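Local coordinates for functional macrophage inflammatory protein 1-alpha homolog (Human herpesvirus 8, PDB 1ZXT) that acts as a virus-encoded CC chemokine, a signalling protein, probably secreted, that binds CC chemokine receptors, at residues Q16-V22 with W58-L62. Residues are numbered along the deposited sequence; the frame is centred on the assembly and turned at random.
Sequences QQHPPPV and WVRQL
In the chemokine fold, the N-loop that runs up to the first strand of the Greek-key sheet packs against the C-terminal helix, here mainly on W58 and L62. Residues 16-22 form the later part of the N-loop and the start of the 3-10 turn that follows it. The helix is 57-64, which lies across the three-stranded antiparallel sheet. The pyrrolidine ring of P19 lies over one face of the indole. P19 CG sits 3.8 Å from the centroid of the W58 six-membered ring and 13° off the ring normal, a well-centred CH-pi contact. CA of P19 comes over the same face, 3.6 Å from W58 CZ3. Toward the rim of the opposite face lies CG2 of V59, the next residue of the helix. The indole is thus sandwiched between P19 of the loop and its own neighbour V59. The W58 side chain leaves the helix toward the loop. Its chi1 of 69° and near-perpendicular chi2 of -99° together set the ring plane so that a face meets P19. At the indole edge, Q16 O lies near the ring plane, 3.6 Å from W58 CZ2. Q17 O approaches the same carbon obliquely. The Q16 side chain turns back so that NE2 donates to H18 O, 2.7 Å away, nearly in line with the carbonyl and close to the Q16 amide plane. Toward the C-terminal end of the helix the packing is apolar. P20 is buried and sets CD 4.0 Å from W58 CZ3 and, more loosely, near L62 CD1. It also packs on L25, L42 and I50, and so joins the loop to the sheet. L62 touches L25 and L42 too, and its CD1 meets the indole edge in plane. At the far end of the contact, V22 CG2 reaches L62 CD2 at 3.8 Å.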
ATOM      1  N   GLN A  16       4.950   3.852   6.826  1.00 29.17           N
ATOM      2  CA  GLN A  16       5.001   5.338   6.767  1.00 30.73           C
ATOM      3  C   GLN A  16       3.912   5.937   7.674  1.00 32.27           C
ATOM      4  O   GLN A  16       2.753   5.754   7.417  1.00 31.70           O
ATOM      5  CB  GLN A  16       4.929   5.910   5.373  1.00 30.94           C
ATOM      6  CG  GLN A  16       5.037   7.466   5.340  1.00 28.01           C
ATOM      7  CD  GLN A  16       5.357   8.133   3.951  1.00 34.32           C
ATOM      8  OE1 GLN A  16       6.215   7.627   3.228  1.00 37.53           O
ATOM      9  NE2 GLN A  16       4.681   9.285   3.600  1.00 29.41           N
ATOM     10  N   GLN A  17       4.365   6.653   8.704  1.00 31.18           N
ATOM     11  CA  GLN A  17       3.486   7.245   9.689  1.00 33.99           C
ATOM     12  C   GLN A  17       2.869   8.563   9.277  1.00 32.87           C
ATOM     13  O   GLN A  17       1.802   8.906   9.769  1.00 33.07           O
ATOM     14  CB  GLN A  17       4.235   7.467  10.975  1.00 34.86           C
ATOM     15  CG  GLN A  17       4.716   6.164  11.586  1.00 41.91           C
ATOM     16  CD  GLN A  17       3.557   5.267  11.979  1.00 46.29           C
ATOM     17  OE1 GLN A  17       2.695   5.686  12.796  1.00 49.32           O
ATOM     18  NE2 GLN A  17       3.531   4.032  11.438  1.00 47.79           N
ATOM     19  N   HIS A  18       3.533   9.323   8.400  1.00 33.78           N
ATOM     20  CA  HIS A  18       3.058  10.629   7.993  1.00 32.69           C
ATOM     21  C   HIS A  18       2.536  10.528   6.603  1.00 30.58           C
ATOM     22  O   HIS A  18       3.224  10.013   5.726  1.00 29.20           O
ATOM     23  CB  HIS A  18       4.180  11.661   8.042  1.00 33.66           C
ATOM     24  CG  HIS A  18       4.977  11.601   9.294  1.00 37.43           C
ATOM     25  ND1 HIS A  18       6.015  10.706   9.459  1.00 43.87           N
ATOM     26  CD2 HIS A  18       4.842  12.262  10.466  1.00 40.66           C
ATOM     27  CE1 HIS A  18       6.516  10.857  10.672  1.00 42.83           C
ATOM     28  NE2 HIS A  18       5.838  11.815  11.292  1.00 40.05           N
ATOM     29  N   PRO A  19       1.297  10.953   6.423  1.00 29.18           N
ATOM     30  CA  PRO A  19       0.650  10.986   5.124  1.00 28.62           C
ATOM     31  C   PRO A  19       1.471  11.623   4.027  1.00 28.47           C
ATOM     32  O   PRO A  19       2.007  12.730   4.222  1.00 27.93           O
ATOM     33  CB  PRO A  19      -0.608  11.798   5.384  1.00 28.25           C
ATOM     34  CG  PRO A  19      -0.878  11.665   6.807  1.00 28.73           C
ATOM     35  CD  PRO A  19       0.421  11.497   7.486  1.00 29.41           C
ATOM     36  N   PRO A  20       1.581  10.937   2.886  1.00 28.04           N
ATOM     37  CA  PRO A  20       2.179  11.532   1.682  1.00 27.22           C
ATOM     38  C   PRO A  20       1.277  12.573   1.043  1.00 26.47           C
ATOM     39  O   PRO A  20       0.053  12.548   1.293  1.00 26.72           O
ATOM     40  CB  PRO A  20       2.370  10.311   0.705  1.00 27.71           C
ATOM     41  CG  PRO A  20       1.407   9.296   1.173  1.00 28.58           C
ATOM     42  CD  PRO A  20       1.267   9.490   2.699  1.00 27.35           C
ATOM     43  N   PRO A  21       1.829  13.408   0.148  1.00 25.68           N
ATOM     44  CA  PRO A  21       1.027  14.279  -0.650  1.00 27.06           C
ATOM     45  C   PRO A  21       0.124  13.522  -1.641  1.00 28.91           C
ATOM     46  O   PRO A  21       0.598  12.779  -2.496  1.00 30.07           O
ATOM     47  CB  PRO A  21       2.065  15.042  -1.467  1.00 24.46           C
ATOM     48  CG  PRO A  21       3.392  14.532  -1.155  1.00 28.01           C
ATOM     49  CD  PRO A  21       3.242  13.553  -0.181  1.00 24.44           C
ATOM     50  N   VAL A  22      -1.157  13.784  -1.555  1.00 29.09           N
ATOM     51  CA  VAL A  22      -2.133  13.136  -2.382  1.00 29.60           C
ATOM     52  C   VAL A  22      -1.779  13.344  -3.866  1.00 28.39           C
ATOM     53  O   VAL A  22      -1.997  12.462  -4.661  1.00 26.07           O
ATOM     54  CB  VAL A  22      -3.546  13.723  -2.157  1.00 32.70           C
ATOM     55  CG1 VAL A  22      -4.574  12.834  -2.849  1.00 36.33           C
ATOM     56  CG2 VAL A  22      -3.879  13.909  -0.633  1.00 35.47           C
ATOM     57  N   TRP A  58      -6.583   7.576   8.407  1.00 28.25           N
ATOM     58  CA  TRP A  58      -6.092   8.413   7.316  1.00 28.14           C
ATOM     59  C   TRP A  58      -5.670   7.588   6.060  1.00 27.63           C
ATOM     60  O   TRP A  58      -5.817   8.003   4.927  1.00 26.46           O
ATOM     61  CB  TRP A  58      -5.001   9.384   7.773  1.00 28.58           C
ATOM     62  CG  TRP A  58      -3.708   8.805   8.141  1.00 29.28           C
ATOM     63  CD1 TRP A  58      -3.251   8.533   9.408  1.00 30.18           C
ATOM     64  CD2 TRP A  58      -2.647   8.381   7.240  1.00 28.76           C
ATOM     65  NE1 TRP A  58      -1.980   7.994   9.350  1.00 31.33           N
ATOM     66  CE2 TRP A  58      -1.584   7.899   8.042  1.00 25.46           C
ATOM     67  CE3 TRP A  58      -2.485   8.388   5.861  1.00 25.67           C
ATOM     68  CZ2 TRP A  58      -0.381   7.471   7.499  1.00 27.16           C
ATOM     69  CZ3 TRP A  58      -1.314   7.947   5.322  1.00 26.07           C
ATOM     70  CH2 TRP A  58      -0.262   7.468   6.145  1.00 25.95           C
ATOM     71  N   VAL A  59      -5.165   6.411   6.270  1.00 27.64           N
ATOM     72  CA  VAL A  59      -4.802   5.529   5.140  1.00 29.39           C
ATOM     73  C   VAL A  59      -6.056   5.011   4.390  1.00 30.67           C
ATOM     74  O   VAL A  59      -6.076   4.966   3.161  1.00 33.07           O
ATOM     75  CB  VAL A  59      -3.988   4.296   5.603  1.00 27.84           C
ATOM     76  CG1 VAL A  59      -3.637   3.340   4.450  1.00 26.70           C
ATOM     77  CG2 VAL A  59      -2.681   4.668   6.271  1.00 30.85           C
ATOM     78  N   ARG A  60      -7.086   4.623   5.136  1.00 30.51           N
ATOM     79  CA  ARG A  60      -8.325   4.223   4.513  1.00 32.85           C
ATOM     80  C   ARG A  60      -8.913   5.346   3.703  1.00 32.72           C
ATOM     81  O   ARG A  60      -9.594   5.123   2.703  1.00 34.84           O
ATOM     82  CB  ARG A  60      -9.338   3.797   5.567  1.00 33.32           C
ATOM     83  CG  ARG A  60      -9.023   2.493   6.210  1.00 37.19           C
ATOM     84  CD  ARG A  60     -10.120   2.051   7.161  1.00 42.35           C
ATOM     85  NE  ARG A  60      -9.526   1.645   8.429  1.00 50.18           N
ATOM     86  CZ  ARG A  60      -9.619   2.318   9.576  1.00 54.62           C
ATOM     87  NH1 ARG A  60     -10.331   3.443   9.695  1.00 53.88           N
ATOM     88  NH2 ARG A  60      -9.018   1.823  10.645  1.00 58.25           N
ATOM     89  N   GLN A  61      -8.741   6.581   4.158  1.00 33.15           N
ATOM     90  CA  GLN A  61      -9.358   7.702   3.457  1.00 33.92           C
ATOM     91  C   GLN A  61      -8.649   7.962   2.168  1.00 34.00           C
ATOM     92  O   GLN A  61      -9.288   8.275   1.180  1.00 33.99           O
ATOM     93  CB  GLN A  61      -9.347   8.945   4.317  1.00 34.61           C
ATOM     94  CG  GLN A  61     -10.228   8.822   5.522  1.00 38.92           C
ATOM     95  CD  GLN A  61     -10.182  10.114   6.356  1.00 45.68           C
ATOM     96  OE1 GLN A  61     -10.700  11.170   5.925  1.00 50.71           O
ATOM     97  NE2 GLN A  61      -9.538  10.038   7.541  1.00 46.40           N
ATOM     98  N   LEU A  62      -7.321   7.834   2.155  1.00 33.63           N
ATOM     99  CA  LEU A  62      -6.569   7.935   0.889  1.00 33.81           C
ATOM    100  C   LEU A  62      -6.926   6.808  -0.047  1.00 33.32           C
ATOM    101  O   LEU A  62      -7.067   7.010  -1.249  1.00 34.44           O
ATOM    102  CB  LEU A  62      -5.079   7.937   1.124  1.00 33.84           C
ATOM    103  CG  LEU A  62      -4.455   9.180   1.742  1.00 32.27           C
ATOM    104  CD1 LEU A  62      -3.029   8.877   2.039  1.00 33.21           C
ATOM    105  CD2 LEU A  62      -4.613  10.437   0.851  1.00 33.41           C
TER